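Local coordinates for protein trehalose-6-phosphate phosphatase (Candida albicans, PDB 5DXF) that forms the N-terminal domain of a trehalose-phosphatase protein, a member of glycosyltransferase family 20 in the GT-B clan, at residues I301-I306 / F444-K449; E307-A310 / E314-V317; E416-L421 / N438-E443. All blocks are in the same frame, centred on the assembly; numbering follows the deposited sequence.

Interaction 1 (I301-I306 / F444-K449)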
loop_
_atom_site.group_PDB
_atom_site.type_symbol
_atom_site.label_atom_id
_atom_site.label_comp_id
_atom_site.label_asym_id
_atom_site.label_seq_id
_atom_site.Cartn_x
_atom_site.Cartn_y
_atom_site.Cartn_z
ATOM N N ILE A 301 -3.382 8.440 -5.370
ATOM C CA ILE A 301 -3.284 9.293 -4.195
ATOM C C ILE A 301 -4.247 10.473 -4.218
ATOM O O ILE A 301 -4.826 10.789 -5.240
ATOM C CB ILE A 301 -1.847 9.791 -3.975
ATOM C CG1 ILE A 301 -1.273 10.383 -5.245
ATOM C CG2 ILE A 301 -0.957 8.650 -3.536
ATOM C CD1 ILE A 301 0.191 10.725 -5.124
ATOM N N ASP A 302 -4.411 11.123 -3.078
ATOM C CA ASP A 302 -5.178 12.349 -3.015
ATOM C C ASP A 302 -4.235 13.451 -3.382
ATOM O O ASP A 302 -3.568 14.018 -2.541
ATOM C CB ASP A 302 -5.673 12.585 -1.607
ATOM C CG ASP A 302 -6.556 13.779 -1.507
ATOM O OD1 ASP A 302 -6.415 14.685 -2.342
ATOM O OD2 ASP A 302 -7.402 13.802 -0.603
ATOM N N THR A 303 -4.175 13.734 -4.670
ATOM C CA THR A 303 -3.191 14.639 -5.219
ATOM C C THR A 303 -3.314 16.065 -4.728
ATOM O O THR A 303 -2.321 16.724 -4.479
ATOM C CB THR A 303 -3.267 14.635 -6.741
ATOM O OG1 THR A 303 -3.305 13.286 -7.193
ATOM C CG2 THR A 303 -2.061 15.286 -7.316
ATOM N N GLU A 304 -4.534 16.553 -4.616
ATOM C CA GLU A 304 -4.743 17.950 -4.226
ATOM C C GLU A 304 -4.250 18.218 -2.806
ATOM O O GLU A 304 -3.610 19.242 -2.559
ATOM C CB GLU A 304 -6.226 18.364 -4.371
ATOM C CG GLU A 304 -7.196 17.950 -3.246
ATOM C CD GLU A 304 -8.493 18.754 -3.263
ATOM O OE1 GLU A 304 -8.431 19.977 -3.518
ATOM O OE2 GLU A 304 -9.574 18.169 -3.024
ATOM N N LYS A 305 -4.518 17.298 -1.883
ATOM C CA LYS A 305 -4.128 17.496 -0.495
ATOM C C LYS A 305 -2.624 17.362 -0.311
ATOM O O LYS A 305 -2.019 18.134 0.424
ATOM C CB LYS A 305 -4.856 16.515 0.430
ATOM C CG LYS A 305 -4.508 16.720 1.897
ATOM C CD LYS A 305 -5.630 16.275 2.820
ATOM C CE LYS A 305 -5.426 16.849 4.208
ATOM N NZ LYS A 305 -5.233 18.320 4.119
ATOM N N ILE A 306 -2.025 16.381 -0.976
ATOM C CA ILE A 306 -0.582 16.182 -0.900
ATOM C C ILE A 306 0.167 17.364 -1.504
ATOM O O ILE A 306 1.146 17.839 -0.935
ATOM C CB ILE A 306 -0.158 14.879 -1.612
ATOM C CG1 ILE A 306 -0.599 13.673 -0.783
ATOM C CG2 ILE A 306 1.347 14.843 -1.838
ATOM C CD1 ILE A 306 -0.751 12.411 -1.586
ATOM N N PHE A 444 6.203 11.477 -4.282
ATOM C CA PHE A 444 7.474 12.078 -4.674
ATOM C C PHE A 444 7.336 12.866 -5.972
ATOM O O PHE A 444 7.831 13.996 -6.080
ATOM C CB PHE A 444 8.548 10.999 -4.826
ATOM C CG PHE A 444 9.802 11.474 -5.507
ATOM C CD1 PHE A 444 10.784 12.145 -4.793
ATOM C CD2 PHE A 444 10.005 11.241 -6.861
ATOM C CE1 PHE A 444 11.943 12.580 -5.415
ATOM C CE2 PHE A 444 11.159 11.674 -7.492
ATOM C CZ PHE A 444 12.131 12.343 -6.767
ATOM N N VAL A 445 6.672 12.264 -6.956
ATOM C CA VAL A 445 6.471 12.921 -8.243
ATOM C C VAL A 445 5.696 14.223 -8.054
ATOM O O VAL A 445 6.033 15.240 -8.664
ATOM C CB VAL A 445 5.734 12.008 -9.250
ATOM C CG1 VAL A 445 5.348 12.785 -10.492
ATOM C CG2 VAL A 445 6.605 10.821 -9.629
ATOM N N ILE A 446 4.671 14.198 -7.201
ATOM C CA ILE A 446 3.957 15.435 -6.879
ATOM C C ILE A 446 4.904 16.463 -6.258
ATOM O O ILE A 446 4.907 17.639 -6.635
ATOM C CB ILE A 446 2.784 15.205 -5.902
ATOM C CG1 ILE A 446 1.681 14.372 -6.551
ATOM C CG2 ILE A 446 2.218 16.535 -5.430
ATOM C CD1 ILE A 446 0.480 14.200 -5.659
ATOM N N CYS A 447 5.714 16.002 -5.311
ATOM C CA CYS A 447 6.619 16.875 -4.573
ATOM C C CYS A 447 7.743 17.435 -5.435
ATOM O O CYS A 447 8.438 18.362 -5.022
ATOM C CB CYS A 447 7.221 16.127 -3.380
ATOM S SG CYS A 447 6.069 15.814 -2.024
ATOM N N GLN A 448 7.928 16.870 -6.625
ATOM C CA GLN A 448 9.019 17.304 -7.488
ATOM C C GLN A 448 8.576 18.106 -8.703
ATOM O O GLN A 448 9.378 18.334 -9.603
ATOM C CB GLN A 448 9.826 16.093 -7.965
ATOM C CG GLN A 448 10.651 15.451 -6.879
ATOM C CD GLN A 448 11.639 16.413 -6.256
ATOM O OE1 GLN A 448 12.164 17.301 -6.926
ATOM N NE2 GLN A 448 11.898 16.241 -4.967
ATOM N N LYS A 449 7.321 18.541 -8.742
ATOM C CA LYS A 449 6.816 19.226 -9.932
ATOM C C LYS A 449 7.581 20.516 -10.223
ATOM O O LYS A 449 7.789 20.866 -11.384
ATOM C CB LYS A 449 5.312 19.522 -9.804
ATOM C CG LYS A 449 4.967 20.862 -9.170
ATOM C CD LYS A 449 3.472 20.994 -8.898
ATOM C CE LYS A 449 2.747 21.802 -9.975
ATOM N NZ LYS A 449 1.343 22.145 -9.578
#
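Ile301 and Ile446 reach toward each other and meet tip to tip, their CD1 methyls 3.5 Å apart. Ile301 is the last residue but one before helix 303-311, and its CG1 branch stands between the backbone N and the carbonyl carbon (chi1 50°), from where the extended chain carries CD1 across to the facing helix. Asp302, the centre of an inverse gamma turn, points away from that helix and caps its own. It is the N-cap: OD1 accepts the backbone N of Lys305 at 3.3 Å in a nearly straight bond (166°), the donor coming from well above the carboxylate plane. The same oxygen has a second partner in Gln513, so the start of the helix is tied to the C-terminal part of the chain as well. Thr303 opens the first turn. Its CG2, rather than its hydroxyl, faces Ile446, 3.2 Å from CD1, and the two side chains cross obliquely. One turn into the helix, Ile306 meets the same methyl at about a right angle, with CG2 4.0 Å from Ile446 CD1 and 4.1 Å from Ile446 CG2. A single CD1 is thus gathered among three residues of 301-306, and the contact across the two segments is apolar, with no hydrogen bond between them. It joins the N-terminal end of helix 303-311 to the C-terminal end of helix 439-447, helix-to-helix packing consistent with the second Rossmann-like domain of a GT-B protein. Helix 493-509 packs on both segments, Leu508 on Thr303 and Leu503 on Val445, the backbone of Ile301 bonds to that of Val512, and Phe444 and Val445 of helix 439-447 lie on strand 455-458 of the small parallel sheet.

Interaction 2 (E307-A310 / E314-V317); sequences EHDA and ELGV
The Asp309 carboxylate carries Leu315 on one face: CD1 of the leucine lies over the group, 3.5 Å from Asp309 CG. The neighbouring imidazole of His308 meets it from a different direction, almost in line with a C-O bond. There ND1 donates to Asp309 OD1 at 3.0 Å, with OD1 tilted 31° out of the ring plane and an N-H...O angle of 135°. One carboxylate therefore has an apolar methyl above it and a polar N-H at one oxygen, and Lys305 adds a long, weak ion pair to that oxygen. Val317 works on the backbone instead, its two methyls lying against successive carbonyls near the end of the helix. With CG1 anti to the backbone N (chi1 173°), CG1 stands 3.5 Å from Ala310 O and CG2 3.2 Å from Asp309 O. Ala310 O is also bonded to Arg423. Gly316, with its positive phi, is the N-cap of helix 317-327 and ends the short loop that joins it to helix 303-311. Helix 415-424 packs on both sides of this loop through Leu419 and Glu416, while Cys447 of helix 439-447 packs on Ala310.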
loop_
_atom_site.group_PDB
_atom_site.type_symbol
_atom_site.label_atom_id
_atom_site.label_comp_id
_atom_site.label_asym_id
_atom_site.label_seq_id
_atom_site.Cartn_x
_atom_site.Cartn_y
_atom_site.Cartn_z
ATOM N N GLU A 307 -0.301 17.849 -2.650
ATOM C CA GLU A 307 0.304 19.027 -3.263
ATOM C C GLU A 307 0.156 20.244 -2.347
ATOM O O GLU A 307 1.130 20.968 -2.093
ATOM C CB GLU A 307 -0.318 19.299 -4.631
ATOM C CG GLU A 307 0.386 20.376 -5.424
ATOM C CD GLU A 307 0.058 20.312 -6.899
ATOM O OE1 GLU A 307 0.371 21.278 -7.625
ATOM O OE2 GLU A 307 -0.508 19.286 -7.338
ATOM N N HIS A 308 -1.023 20.416 -1.770
ATOM C CA HIS A 308 -1.246 21.546 -0.903
ATOM C C HIS A 308 -0.341 21.556 0.325
ATOM O O HIS A 308 0.287 22.565 0.635
ATOM C CB HIS A 308 -2.701 21.514 -0.441
ATOM C CG HIS A 308 -3.015 22.496 0.639
ATOM N ND1 HIS A 308 -3.326 22.111 1.923
ATOM C CD2 HIS A 308 -3.058 23.847 0.631
ATOM C CE1 HIS A 308 -3.549 23.183 2.658
ATOM N NE2 HIS A 308 -3.392 24.248 1.898
ATOM N N ASP A 309 -0.247 20.414 0.995
ATOM C CA ASP A 309 0.592 20.259 2.169
ATOM C C ASP A 309 2.049 20.407 1.818
ATOM O O ASP A 309 2.816 20.985 2.549
ATOM C CB ASP A 309 0.322 18.926 2.845
ATOM C CG ASP A 309 -1.092 18.803 3.329
ATOM O OD1 ASP A 309 -1.909 19.668 3.005
ATOM O OD2 ASP A 309 -1.401 17.836 4.037
ATOM N N ALA A 310 2.426 19.874 0.678
ATOM C CA ALA A 310 3.797 19.962 0.246
ATOM C C ALA A 310 4.200 21.405 0.054
ATOM O O ALA A 310 5.309 21.796 0.365
ATOM C CB ALA A 310 3.979 19.200 -1.049
ATOM N N GLU A 314 1.472 27.827 5.303
ATOM C CA GLU A 314 0.901 27.629 6.629
ATOM C C GLU A 314 1.482 26.428 7.371
ATOM O O GLU A 314 1.776 26.518 8.564
ATOM C CB GLU A 314 -0.620 27.473 6.526
ATOM C CG GLU A 314 -1.351 28.737 6.111
ATOM C CD GLU A 314 -1.255 29.834 7.152
ATOM O OE1 GLU A 314 -1.705 29.612 8.297
ATOM O OE2 GLU A 314 -0.730 30.920 6.828
ATOM N N LEU A 315 1.650 25.311 6.674
ATOM C CA LEU A 315 2.014 24.068 7.346
ATOM C C LEU A 315 3.478 24.060 7.774
ATOM O O LEU A 315 3.869 23.303 8.662
ATOM C CB LEU A 315 1.712 22.869 6.449
ATOM C CG LEU A 315 0.279 22.797 5.909
ATOM C CD1 LEU A 315 -0.037 21.394 5.440
ATOM C CD2 LEU A 315 -0.751 23.258 6.939
ATOM N N GLY A 316 4.281 24.907 7.142
ATOM C CA GLY A 316 5.666 25.080 7.540
ATOM C C GLY A 316 6.632 24.095 6.911
ATOM O O GLY A 316 7.741 23.909 7.407
ATOM N N VAL A 317 6.215 23.461 5.820
ATOM C CA VAL A 317 7.090 22.543 5.102
ATOM C C VAL A 317 8.263 23.312 4.497
ATOM O O VAL A 317 9.380 22.803 4.430
ATOM C CB VAL A 317 6.326 21.774 3.999
ATOM C CG1 VAL A 317 7.283 20.942 3.153
ATOM C CG2 VAL A 317 5.257 20.887 4.619
#

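Interaction 3 (E416-L421 / N438-E443); sequences EEYLAL and NTTSLE
Tyr418 spans the gap between helix 415-424 and helix 439-447. From CB, which points toward the other helix, CG leaves anti to the backbone N (chi1 173°) and sends the ring straight across. The inner ring atoms pass without touching 438-443; Arg337 makes a cation-pi contact with the ring. The outer end does the meeting. CE2 comes 3.6 Å from Glu443 OE2, an oxygen lying at the ring edge in its plane, while the carboxylate as a whole is turned 72° from the ring. CZ lies 3.9 Å from the same Glu443 OE2. Beyond it, OH reaches Glu443 OE2 at 3.2 Å, a possible hydrogen bond, since the phenol proton has another acceptor near. A water is weakly bonded to Tyr418 OH at 3.4 Å, and the methyl CG2 of Thr440 also lies at this tip, 3.3 Å from Tyr418 OH.

Helix 439-447 is the connection of a beta-alpha-beta crossover, running from strand 428-430 to its parallel neighbour 455-458, the kind of unit from which the Rossmann-like domains of GT-B proteins are built. Asn438 is its N-cap: OD1 accepts Ser441 N at 2.9 Å, and the backbone O of Asn438 takes the hydroxyl OG of Ser441 at 2.6 Å, so two bonds join the residue to the first turn. Thr440 and Glu443, one turn apart on this helix, present their side chains to the tyrosine. Glu443 arrives on a chain extended beyond CG, with Ile306 of helix 303-311 packed against it. Asn438 and Ser441 touch Ile430 of the strand before the crossover.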
loop_
_atom_site.group_PDB
_atom_site.type_symbol
_atom_site.label_atom_id
_atom_site.label_comp_id
_atom_site.label_asym_id
_atom_site.label_seq_id
_atom_site.Cartn_x
_atom_site.Cartn_y
_atom_site.Cartn_z
ATOM N N GLU A 416 4.888 16.655 7.689
ATOM C CA GLU A 416 5.576 17.799 7.107
ATOM C C GLU A 416 7.067 17.518 6.939
ATOM O O GLU A 416 7.684 17.974 5.977
ATOM C CB GLU A 416 5.366 19.046 7.971
ATOM C CG GLU A 416 4.041 19.085 8.723
ATOM C CD GLU A 416 4.079 18.297 10.020
ATOM O OE1 GLU A 416 5.077 18.418 10.764
ATOM O OE2 GLU A 416 3.117 17.550 10.289
ATOM N N GLU A 417 7.642 16.771 7.875
ATOM C CA GLU A 417 9.038 16.365 7.764
ATOM C C GLU A 417 9.224 15.426 6.577
ATOM O O GLU A 417 10.217 15.508 5.855
ATOM C CB GLU A 417 9.509 15.691 9.054
ATOM C CG GLU A 417 9.883 16.658 10.164
ATOM C CD GLU A 417 9.989 15.974 11.512
ATOM O OE1 GLU A 417 9.422 14.872 11.662
ATOM O OE2 GLU A 417 10.641 16.533 12.419
ATOM N N TYR A 418 8.252 14.540 6.386
ATOM C CA TYR A 418 8.272 13.580 5.289
ATOM C C TYR A 418 8.173 14.280 3.941
ATOM O O TYR A 418 8.985 14.034 3.042
ATOM C CB TYR A 418 7.134 12.574 5.450
ATOM C CG TYR A 418 6.959 11.635 4.278
ATOM C CD1 TYR A 418 7.921 10.680 3.980
ATOM C CD2 TYR A 418 5.826 11.694 3.477
ATOM C CE1 TYR A 418 7.765 9.817 2.912
ATOM C CE2 TYR A 418 5.660 10.833 2.408
ATOM C CZ TYR A 418 6.633 9.898 2.133
ATOM O OH TYR A 418 6.477 9.039 1.072
ATOM N N LEU A 419 7.179 15.153 3.805
ATOM C CA LEU A 419 6.998 15.914 2.572
ATOM C C LEU A 419 8.196 16.807 2.278
ATOM O O LEU A 419 8.608 16.942 1.123
ATOM C CB LEU A 419 5.730 16.758 2.647
ATOM C CG LEU A 419 4.440 15.952 2.772
ATOM C CD1 LEU A 419 3.235 16.855 2.608
ATOM C CD2 LEU A 419 4.416 14.831 1.748
ATOM N N ALA A 420 8.743 17.422 3.326
ATOM C CA ALA A 420 10.000 18.153 3.210
ATOM C C ALA A 420 11.032 17.250 2.568
ATOM O O ALA A 420 11.571 17.572 1.517
ATOM C CB ALA A 420 10.489 18.620 4.564
ATOM N N LEU A 421 11.287 16.114 3.214
ATOM C CA LEU A 421 12.237 15.116 2.720
ATOM C C LEU A 421 12.050 14.795 1.233
ATOM O O LEU A 421 13.025 14.748 0.477
ATOM C CB LEU A 421 12.134 13.832 3.556
ATOM C CG LEU A 421 12.780 13.861 4.948
ATOM C CD1 LEU A 421 12.336 12.670 5.784
ATOM C CD2 LEU A 421 14.296 13.902 4.831
ATOM N N ASN A 438 3.145 1.420 -5.015
ATOM C CA ASN A 438 4.072 2.256 -4.265
ATOM C C ASN A 438 3.584 3.700 -4.211
ATOM O O ASN A 438 3.750 4.461 -5.164
ATOM C CB ASN A 438 5.472 2.192 -4.874
ATOM C CG ASN A 438 6.532 2.775 -3.958
ATOM O OD1 ASN A 438 6.884 3.950 -4.063
ATOM N ND2 ASN A 438 7.043 1.953 -3.048
ATOM N N THR A 439 2.973 4.062 -3.088
ATOM C CA THR A 439 2.430 5.399 -2.873
ATOM C C THR A 439 3.528 6.466 -2.855
ATOM O O THR A 439 3.358 7.577 -3.382
ATOM C CB THR A 439 1.640 5.449 -1.546
ATOM O OG1 THR A 439 0.536 4.537 -1.609
ATOM C CG2 THR A 439 1.123 6.848 -1.267
ATOM N N THR A 440 4.657 6.105 -2.255
ATOM C CA THR A 440 5.784 7.011 -2.065
ATOM C C THR A 440 6.300 7.594 -3.380
ATOM O O THR A 440 6.678 8.763 -3.435
ATOM C CB THR A 440 6.942 6.294 -1.336
ATOM O OG1 THR A 440 6.476 5.799 -0.075
ATOM C CG2 THR A 440 8.112 7.242 -1.102
ATOM N N SER A 441 6.307 6.786 -4.436
ATOM C CA SER A 441 6.763 7.248 -5.744
ATOM C C SER A 441 5.858 8.346 -6.293
ATOM O O SER A 441 6.336 9.381 -6.761
ATOM C CB SER A 441 6.834 6.081 -6.731
ATOM O OG SER A 441 5.598 5.392 -6.798
ATOM N N LEU A 442 4.551 8.111 -6.229
ATOM C CA LEU A 442 3.560 9.080 -6.681
ATOM C C LEU A 442 3.667 10.388 -5.894
ATOM O O LEU A 442 3.746 11.480 -6.481
ATOM C CB LEU A 442 2.154 8.493 -6.546
ATOM C CG LEU A 442 1.918 7.106 -7.150
ATOM C CD1 LEU A 442 0.536 6.583 -6.779
ATOM C CD2 LEU A 442 2.091 7.140 -8.660
ATOM N N GLU A 443 3.677 10.268 -4.568
ATOM C CA GLU A 443 3.848 11.429 -3.694
ATOM C C GLU A 443 5.122 12.207 -4.025
ATOM O O GLU A 443 5.118 13.440 -4.053
ATOM C CB GLU A 443 3.865 10.994 -2.227
ATOM C CG GLU A 443 2.484 10.905 -1.601
ATOM C CD GLU A 443 2.448 10.019 -0.372
ATOM O OE1 GLU A 443 1.397 9.984 0.305
ATOM O OE2 GLU A 443 3.464 9.352 -0.086
HETATM O O HOH W 1 4.940 6.088 1.757
#

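Helices 303-311, 415-424 and 439-447, with the loop leading into helix 317-327, carry the contacts on the same side of the chain's centre. Interactions 1 and 3 share helix 439-447 with centres about 8 Å apart; interactions 1 and 2 share helix 303-311, about 11 Å apart, and Ile446 and Cys447 pack on Glu307 and Ala310. The centres of 2 and 3 are about 12 Å apart, bridged by Leu419 against Asp309. Along the chain, interaction 1 closes a long loop in which 2 comes first and 3 later. Interaction 1 joins the segment following the larger sheet to helix 439-447, and interaction 3 joins that helix to helix 415-424, all probably in the second Rossmann-like domain of the GT-B fold.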